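Local coordinates for YaeQ family protein (Pseudomonas syringae pv. tomato, PDB 2OT9), which is of unknown function but belongs to the YaeQ family of the PDDEXK nuclease-like clan and has a pocket that can hold meso-tartaric acid, at residues Thr6-Glu11 with Ile29-Ser34. Numbering follows the deposited sequence.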
# COMPACT_ATOMS: atom_id res chain seq x y z
N THR A 6 -4.79 8.25 -15.94
CA THR A 6 -4.73 9.57 -15.32
C THR A 6 -3.45 9.75 -14.50
O THR A 6 -3.08 8.87 -13.72
CB THR A 6 -5.97 9.86 -14.42
OG1 THR A 6 -7.10 9.09 -14.85
CG2 THR A 6 -6.33 11.31 -14.47
N THR A 7 -2.77 10.87 -14.71
CA THR A 7 -1.58 11.22 -13.91
C THR A 7 -1.98 12.03 -12.68
O THR A 7 -2.72 13.02 -12.79
CB THR A 7 -0.55 12.00 -14.75
OG1 THR A 7 -0.19 11.22 -15.89
CG2 THR A 7 0.69 12.31 -13.94
N TYR A 8 -1.52 11.59 -11.52
CA TYR A 8 -1.75 12.29 -10.27
C TYR A 8 -0.41 12.71 -9.66
O TYR A 8 0.60 12.04 -9.83
CB TYR A 8 -2.47 11.39 -9.26
CG TYR A 8 -3.91 11.11 -9.58
CD1 TYR A 8 -4.93 11.72 -8.84
CD2 TYR A 8 -4.27 10.25 -10.60
CE1 TYR A 8 -6.28 11.46 -9.12
CE2 TYR A 8 -5.61 10.00 -10.89
CZ TYR A 8 -6.60 10.60 -10.14
OH TYR A 8 -7.92 10.33 -10.41
N LYS A 9 -0.43 13.83 -8.94
CA LYS A 9 0.71 14.29 -8.17
C LYS A 9 0.39 14.12 -6.69
O LYS A 9 -0.64 14.61 -6.22
CB LYS A 9 0.99 15.75 -8.49
CG LYS A 9 1.27 16.03 -9.98
CD LYS A 9 2.76 15.99 -10.29
CE LYS A 9 3.03 15.94 -11.78
NZ LYS A 9 4.48 16.21 -12.05
N PHE A 10 1.28 13.44 -5.97
CA PHE A 10 1.11 13.15 -4.56
C PHE A 10 2.13 14.00 -3.79
O PHE A 10 3.34 13.92 -4.06
CB PHE A 10 1.37 11.66 -4.33
CG PHE A 10 1.18 11.18 -2.91
CD1 PHE A 10 0.12 11.63 -2.12
CD2 PHE A 10 2.00 10.18 -2.41
CE1 PHE A 10 -0.07 11.11 -0.83
CE2 PHE A 10 1.81 9.67 -1.13
CZ PHE A 10 0.77 10.12 -0.35
N GLU A 11 1.62 14.83 -2.88
CA GLU A 11 2.46 15.63 -1.98
C GLU A 11 2.26 15.13 -0.55
O GLU A 11 1.17 15.27 0.03
CB GLU A 11 2.12 17.12 -2.10
CG GLU A 11 2.13 17.62 -3.56
CD GLU A 11 1.97 19.13 -3.69
OE1 GLU A 11 1.81 19.80 -2.65
OE2 GLU A 11 2.00 19.64 -4.84
N ILE A 29 2.22 9.66 -9.91
CA ILE A 29 1.61 8.34 -9.99
C ILE A 29 0.71 8.22 -11.22
O ILE A 29 -0.10 9.11 -11.50
CB ILE A 29 0.77 8.01 -8.74
CG1 ILE A 29 1.60 8.22 -7.48
CG2 ILE A 29 0.28 6.55 -8.79
CD1 ILE A 29 0.92 9.12 -6.53
N ALA A 30 0.90 7.14 -11.96
CA ALA A 30 0.05 6.81 -13.09
C ALA A 30 -1.08 5.92 -12.59
O ALA A 30 -0.85 4.89 -11.95
CB ALA A 30 0.85 6.11 -14.16
N ARG A 31 -2.31 6.34 -12.88
CA ARG A 31 -3.48 5.60 -12.50
C ARG A 31 -4.05 4.88 -13.72
O ARG A 31 -4.54 5.51 -14.64
CB ARG A 31 -4.51 6.54 -11.91
CG ARG A 31 -5.67 5.84 -11.30
CD ARG A 31 -6.74 6.86 -11.01
NE ARG A 31 -8.01 6.21 -10.88
CZ ARG A 31 -9.17 6.83 -10.75
NH1 ARG A 31 -9.22 8.15 -10.72
NH2 ARG A 31 -10.28 6.11 -10.65
N HIS A 32 -3.96 3.56 -13.74
CA HIS A 32 -4.49 2.80 -14.86
C HIS A 32 -6.04 2.93 -14.82
O HIS A 32 -6.59 3.09 -13.74
CB HIS A 32 -4.03 1.34 -14.72
CG HIS A 32 -4.53 0.44 -15.82
ND1 HIS A 32 -3.91 0.34 -17.04
CD2 HIS A 32 -5.60 -0.38 -15.87
CE1 HIS A 32 -4.58 -0.50 -17.81
NE2 HIS A 32 -5.61 -0.96 -17.12
N PRO A 33 -6.73 2.89 -15.98
CA PRO A 33 -8.21 2.97 -15.99
C PRO A 33 -8.90 1.93 -15.10
O PRO A 33 -9.96 2.21 -14.57
CB PRO A 33 -8.57 2.73 -17.45
CG PRO A 33 -7.38 3.13 -18.20
CD PRO A 33 -6.19 2.80 -17.35
N SER A 34 -8.28 0.77 -14.92
CA SER A 34 -8.83 -0.29 -14.07
C SER A 34 -8.54 -0.12 -12.57
O SER A 34 -9.08 -0.85 -11.75
CB SER A 34 -8.29 -1.65 -14.50
OG SER A 34 -8.71 -1.93 -15.82
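The open end of the beta hairpin made by strands 6-16 and 21-31 pairs Thr6, Thr7 and Tyr8 with Arg31, Ala30 and Ile29 in antiparallel register, with strand 21-31 at the margin of the chain's mixed sheet. Tyr8 and Ile29 form a hydrogen-bonded pair closed by two nearly straight bonds, Tyr8 N to Ile29 O at 2.9 Å (N-H...O 177°) and Ile29 N to Tyr8 O, also 2.9 Å. At the last pair before strand 21-31 ends, Arg31 N donates to Thr6 O at 2.8 Å, whereas the return bond from Thr6 N to Arg31 O is weak and bent. Thr7 and Ala30, the non-hydrogen-bonded pair between them, are both exposed and turn their small side chains to the face opposite Tyr8 and Arg31. The other face carries Thr6, Tyr8, Ile29 and Arg31, with Phe10 next along its strand. There Ile29, a branched apolar residue suited to a buried strand, brings its CD1 to 3.4 Å from Phe10 CB and also packs against Met40 and Leu44 of helix 37-49; the Phe10 ring meets Trp150 edge-to-face. Arginine and tyrosine suit the sheet's end: one offers an aliphatic chain ending in a cationic guanidinium, the other an aromatic ring ending in a hydroxyl. Arg31 swings CG away from its own amide nitrogen (chi1 -171°) and runs extended beside the Tyr8 ring, CD lying 3.3 Å from Tyr8 CE2. Its NE donates to Glu35 O, which helps fix the guanidinium, turned 49° from the ring plane. From this position Arg31 NH1 donates to Tyr8 OH in a short but bent bond of 2.6 Å, with the hydroxyl oxygen close to the guanidinium plane.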